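Type III restriction-modification enzyme EcoP15I Mod subunit (Escherichia coli, PDB 4ZCF) methylates the second adenine of its DNA recognition site 5'-CAGCAG-3' using S-adenosyl-L-methionine and, together with the Res subunit, supports DNA restriction. Local coordinates at residues L106-K118 and W549-I561. Sequence-based numbering, arbitrary orientation.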
loop_
_atom_site.group_PDB
_atom_site.type_symbol
_atom_site.label_atom_id
_atom_site.label_comp_id
_atom_site.label_asym_id
_atom_site.label_seq_id
_atom_site.Cartn_x
_atom_site.Cartn_y
_atom_site.Cartn_z
ATOM N N LEU A 106 -12.592 10.689 11.897
ATOM C CA LEU A 106 -11.224 10.172 11.703
ATOM C C LEU A 106 -10.181 11.211 12.103
ATOM O O LEU A 106 -9.200 10.848 12.738
ATOM C CB LEU A 106 -10.987 9.723 10.248
ATOM C CG LEU A 106 -11.689 8.471 9.752
ATOM C CD1 LEU A 106 -11.576 8.362 8.257
ATOM C CD2 LEU A 106 -11.144 7.243 10.427
ATOM N N LYS A 107 -10.416 12.512 11.783
ATOM C CA LYS A 107 -9.537 13.617 12.200
ATOM C C LYS A 107 -9.396 13.713 13.726
ATOM O O LYS A 107 -8.296 14.023 14.199
ATOM C CB LYS A 107 -9.998 14.954 11.627
ATOM C CG LYS A 107 -9.737 15.105 10.131
ATOM C CD LYS A 107 -10.332 16.400 9.644
ATOM C CE LYS A 107 -10.076 16.633 8.186
ATOM N NZ LYS A 107 -10.719 17.897 7.734
ATOM N N HIS A 108 -10.474 13.416 14.503
ATOM C CA HIS A 108 -10.403 13.427 15.980
ATOM C C HIS A 108 -9.590 12.216 16.526
ATOM O O HIS A 108 -9.102 12.248 17.674
ATOM C CB HIS A 108 -11.815 13.410 16.610
ATOM C CG HIS A 108 -12.559 14.714 16.565
ATOM N ND1 HIS A 108 -12.339 15.695 17.495
ATOM C CD2 HIS A 108 -13.550 15.117 15.738
ATOM C CE1 HIS A 108 -13.154 16.682 17.175
ATOM N NE2 HIS A 108 -13.892 16.383 16.116
ATOM N N MET A 109 -9.480 11.132 15.724
ATOM C CA MET A 109 -8.804 9.896 16.164
ATOM C C MET A 109 -7.288 9.935 16.055
ATOM O O MET A 109 -6.611 9.210 16.775
ATOM C CB MET A 109 -9.356 8.674 15.426
ATOM C CG MET A 109 -10.854 8.492 15.610
ATOM S SD MET A 109 -11.566 7.083 14.725
ATOM C CE MET A 109 -10.601 5.708 15.441
ATOM N N VAL A 110 -6.766 10.788 15.167
ATOM C CA VAL A 110 -5.348 10.951 14.839
ATOM C C VAL A 110 -4.400 11.038 16.030
ATOM O O VAL A 110 -3.417 10.292 16.073
ATOM C CB VAL A 110 -5.132 12.040 13.763
ATOM C CG1 VAL A 110 -3.652 12.292 13.518
ATOM C CG2 VAL A 110 -5.827 11.653 12.456
ATOM N N ASN A 111 -4.707 11.901 17.020
ATOM C CA ASN A 111 -3.847 12.032 18.203
ATOM C C ASN A 111 -3.799 10.801 19.053
ATOM O O ASN A 111 -2.782 10.577 19.705
ATOM C CB ASN A 111 -4.239 13.225 19.062
ATOM C CG ASN A 111 -4.126 14.560 18.373
ATOM O OD1 ASN A 111 -3.758 14.673 17.195
ATOM N ND2 ASN A 111 -4.458 15.607 19.111
ATOM N N ALA A 112 -4.883 9.999 19.069
ATOM C CA ALA A 112 -4.939 8.802 19.918
ATOM C C ALA A 112 -4.747 7.470 19.188
ATOM O O ALA A 112 -4.157 6.557 19.761
ATOM C CB ALA A 112 -6.238 8.792 20.737
ATOM N N TYR A 113 -5.238 7.379 17.928
ATOM C CA TYR A 113 -5.292 6.185 17.080
ATOM C C TYR A 113 -4.298 6.056 15.955
ATOM O O TYR A 113 -4.302 5.033 15.268
ATOM C CB TYR A 113 -6.731 5.911 16.604
ATOM C CG TYR A 113 -7.642 5.597 17.770
ATOM C CD1 TYR A 113 -7.759 4.301 18.256
ATOM C CD2 TYR A 113 -8.289 6.618 18.471
ATOM C CE1 TYR A 113 -8.558 4.016 19.360
ATOM C CE2 TYR A 113 -9.052 6.349 19.598
ATOM C CZ TYR A 113 -9.200 5.047 20.029
ATOM O OH TYR A 113 -10.004 4.774 21.108
ATOM N N ALA A 114 -3.526 7.066 15.659
ATOM C CA ALA A 114 -2.381 6.861 14.821
ATOM C C ALA A 114 -1.337 6.174 15.638
ATOM O O ALA A 114 -1.205 6.489 16.784
ATOM C CB ALA A 114 -1.880 8.189 14.343
ATOM N N GLU A 115 -0.535 5.290 15.076
ATOM C CA GLU A 115 -0.918 4.267 14.142
ATOM C C GLU A 115 -1.222 3.044 14.963
ATOM O O GLU A 115 -0.329 2.358 15.372
ATOM C CB GLU A 115 0.297 3.945 13.272
ATOM C CG GLU A 115 1.303 5.081 13.078
ATOM C CD GLU A 115 2.664 4.667 12.546
ATOM O OE1 GLU A 115 3.381 3.933 13.219
ATOM O OE2 GLU A 115 3.055 5.118 11.465
ATOM N N LYS A 116 -2.488 2.762 15.193
ATOM C CA LYS A 116 -2.882 1.722 16.141
ATOM C C LYS A 116 -3.845 0.691 15.627
ATOM O O LYS A 116 -4.035 -0.321 16.311
ATOM C CB LYS A 116 -3.452 2.355 17.429
ATOM C CG LYS A 116 -2.519 3.327 18.103
ATOM C CD LYS A 116 -2.290 3.009 19.556
ATOM C CE LYS A 116 -1.222 3.921 20.128
ATOM N NZ LYS A 116 -1.557 5.369 19.902
ATOM N N VAL A 117 -4.487 0.960 14.459
ATOM C CA VAL A 117 -5.467 0.096 13.771
ATOM C C VAL A 117 -4.747 -1.017 12.997
ATOM O O VAL A 117 -3.850 -0.718 12.213
ATOM C CB VAL A 117 -6.408 0.938 12.855
ATOM C CG1 VAL A 117 -7.535 0.099 12.279
ATOM C CG2 VAL A 117 -6.984 2.129 13.613
ATOM N N LYS A 118 -5.128 -2.292 13.221
ATOM C CA LYS A 118 -4.516 -3.440 12.521
ATOM C C LYS A 118 -5.192 -3.674 11.177
ATOM O O LYS A 118 -4.552 -4.156 10.241
ATOM C CB LYS A 118 -4.614 -4.727 13.358
ATOM C CG LYS A 118 -3.463 -5.711 13.114
ATOM C CD LYS A 118 -3.654 -6.988 13.926
ATOM C CE LYS A 118 -2.483 -7.964 13.902
ATOM N NZ LYS A 118 -2.017 -8.304 12.527
ATOM N N TRP A 549 -10.957 16.702 25.368
ATOM C CA TRP A 549 -9.626 16.945 25.898
ATOM C C TRP A 549 -8.855 15.670 26.107
ATOM O O TRP A 549 -7.689 15.636 25.761
ATOM C CB TRP A 549 -9.683 17.749 27.207
ATOM C CG TRP A 549 -10.001 19.208 27.052
ATOM C CD1 TRP A 549 -10.487 19.844 25.944
ATOM C CD2 TRP A 549 -9.906 20.202 28.075
ATOM N NE1 TRP A 549 -10.694 21.176 26.214
ATOM C CE2 TRP A 549 -10.377 21.417 27.527
ATOM C CE3 TRP A 549 -9.450 20.189 29.410
ATOM C CZ2 TRP A 549 -10.394 22.613 28.265
ATOM C CZ3 TRP A 549 -9.485 21.365 30.143
ATOM C CH2 TRP A 549 -9.932 22.563 29.568
ATOM N N CYS A 550 -9.489 14.618 26.664
ATOM C CA CYS A 550 -8.838 13.321 26.887
ATOM C C CYS A 550 -8.390 12.664 25.562
ATOM O O CYS A 550 -7.345 12.026 25.532
ATOM C CB CYS A 550 -9.748 12.394 27.687
ATOM S SG CYS A 550 -9.742 12.695 29.475
ATOM N N LEU A 551 -9.186 12.815 24.487
ATOM C CA LEU A 551 -8.925 12.239 23.161
ATOM C C LEU A 551 -7.817 13.028 22.477
ATOM O O LEU A 551 -6.796 12.446 22.086
ATOM C CB LEU A 551 -10.222 12.214 22.303
ATOM C CG LEU A 551 -10.181 11.503 20.922
ATOM C CD1 LEU A 551 -9.733 10.053 21.021
ATOM C CD2 LEU A 551 -11.491 11.687 20.167
ATOM N N TYR A 552 -7.993 14.367 22.422
ATOM C CA TYR A 552 -7.023 15.322 21.896
ATOM C C TYR A 552 -5.644 15.095 22.539
ATOM O O TYR A 552 -4.641 15.124 21.842
ATOM C CB TYR A 552 -7.513 16.776 22.123
ATOM C CG TYR A 552 -6.487 17.811 21.710
ATOM C CD1 TYR A 552 -6.382 18.226 20.385
ATOM C CD2 TYR A 552 -5.556 18.303 22.624
ATOM C CE1 TYR A 552 -5.388 19.118 19.983
ATOM C CE2 TYR A 552 -4.550 19.178 22.230
ATOM C CZ TYR A 552 -4.489 19.607 20.914
ATOM O OH TYR A 552 -3.528 20.504 20.519
ATOM N N ASP A 553 -5.611 14.840 23.858
ATOM C CA ASP A 553 -4.404 14.589 24.645
ATOM C C ASP A 553 -3.736 13.248 24.356
ATOM O O ASP A 553 -2.671 12.984 24.908
ATOM C CB ASP A 553 -4.655 14.799 26.164
ATOM C CG ASP A 553 -4.665 16.261 26.612
ATOM O OD1 ASP A 553 -3.763 17.017 26.194
ATOM O OD2 ASP A 553 -5.525 16.623 27.435
ATOM N N GLY A 554 -4.365 12.420 23.515
ATOM C CA GLY A 554 -3.815 11.141 23.074
ATOM C C GLY A 554 -4.310 9.879 23.736
ATOM O O GLY A 554 -3.756 8.803 23.484
ATOM N N SER A 555 -5.334 9.982 24.593
ATOM C CA SER A 555 -5.876 8.808 25.294
ATOM C C SER A 555 -6.981 8.135 24.464
ATOM O O SER A 555 -7.874 8.824 23.967
ATOM C CB SER A 555 -6.389 9.174 26.693
ATOM O OG SER A 555 -5.718 10.285 27.272
ATOM N N LEU A 556 -6.926 6.793 24.336
ATOM C CA LEU A 556 -7.911 5.987 23.592
ATOM C C LEU A 556 -9.278 6.097 24.252
ATOM O O LEU A 556 -9.341 6.124 25.487
ATOM C CB LEU A 556 -7.522 4.489 23.564
ATOM C CG LEU A 556 -6.092 4.088 23.214
ATOM C CD1 LEU A 556 -5.775 2.704 23.779
ATOM C CD2 LEU A 556 -5.849 4.121 21.717
ATOM N N LEU A 557 -10.375 6.091 23.452
ATOM C CA LEU A 557 -11.747 6.162 23.996
ATOM C C LEU A 557 -12.114 5.025 24.955
ATOM O O LEU A 557 -13.128 5.109 25.639
ATOM C CB LEU A 557 -12.816 6.350 22.899
ATOM C CG LEU A 557 -12.673 7.601 22.024
ATOM C CD1 LEU A 557 -13.656 7.583 20.861
ATOM C CD2 LEU A 557 -12.860 8.872 22.838
ATOM N N THR A 558 -11.268 4.002 25.047
ATOM C CA THR A 558 -11.466 2.846 25.932
ATOM C C THR A 558 -10.801 3.036 27.303
ATOM O O THR A 558 -11.215 2.381 28.263
ATOM C CB THR A 558 -11.081 1.525 25.230
ATOM O OG1 THR A 558 -9.712 1.577 24.791
ATOM C CG2 THR A 558 -12.017 1.188 24.081
ATOM N N THR A 559 -9.780 3.929 27.386
ATOM C CA THR A 559 -9.059 4.296 28.613
ATOM C C THR A 559 -10.088 4.914 29.596
ATOM O O THR A 559 -10.924 5.728 29.177
ATOM C CB THR A 559 -7.896 5.265 28.282
ATOM O OG1 THR A 559 -7.069 4.711 27.252
ATOM C CG2 THR A 559 -7.030 5.596 29.488
ATOM N N PRO A 560 -10.101 4.517 30.887
ATOM C CA PRO A 560 -11.105 5.085 31.789
ATOM C C PRO A 560 -10.707 6.441 32.377
ATOM O O PRO A 560 -9.524 6.749 32.552
ATOM C CB PRO A 560 -11.279 3.996 32.860
ATOM C CG PRO A 560 -10.208 2.941 32.577
ATOM C CD PRO A 560 -9.254 3.541 31.601
ATOM N N ILE A 561 -11.726 7.267 32.642
ATOM C CA ILE A 561 -11.578 8.578 33.265
ATOM C C ILE A 561 -12.083 8.418 34.718
ATOM O O ILE A 561 -13.291 8.283 34.941
ATOM C CB ILE A 561 -12.336 9.695 32.483
ATOM C CG1 ILE A 561 -11.945 9.715 30.978
ATOM C CG2 ILE A 561 -12.123 11.053 33.158
ATOM C CD1 ILE A 561 -12.899 10.460 30.054
#
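Two helix ends meet where Asn111, Ala112 and Tyr113 pack against Leu551 to Leu557, an interdomain contact that joins the Rossmann-like methyltransferase domain to the C-terminal domain of the same chain. Helix 102-113 finishes here just before strand 117-122 of the large sheet, while helix 539-552 closes in a Schellman motif at Gly554, whose positive phi lets the chain run past Ala112, with Gly554 O and Ser555 O against its CB; the closest alpha carbons, Ala112 CA and Gly554 CA, are 4.1 Å apart. The contact illustrates how polar bonds to backbone atoms can fix a small apolar interface at both ends.

At one end the side-chain amide of Asn111 puts ND2 2.8 Å from Tyr552 O in a fairly straight bond (159°) directed at a lone pair in the carbonyl plane. The same ND2 lies over a face of the Tyr552 ring. In the middle, Leu551 holds CG anti to its backbone N (chi1 -174°), which carries its branches nearer to helix 102-113 than the CB bond alone would: CD1 packs 3.7 Å from Ala112 CB and meets the Tyr113 ring edge, while CD2 rests 3.5 Å from His108 O, whose imidazole turns away to bond Thr76 through NE2. Leu556 supplies a CH-pi contact, its CD2 over a face of Tyr113, 4.0 Å from the ring centroid; Met109 CE covers the opposite face, toward the rim. A phenylalanine in place of Tyr113 would probably keep much of this packing but leave the backbone N-H of Leu557 without its acceptor. That bond marks the other end: Leu557 N donates to Tyr113 OH across 2.7 Å, more bent (140°), at the ring edge near its plane.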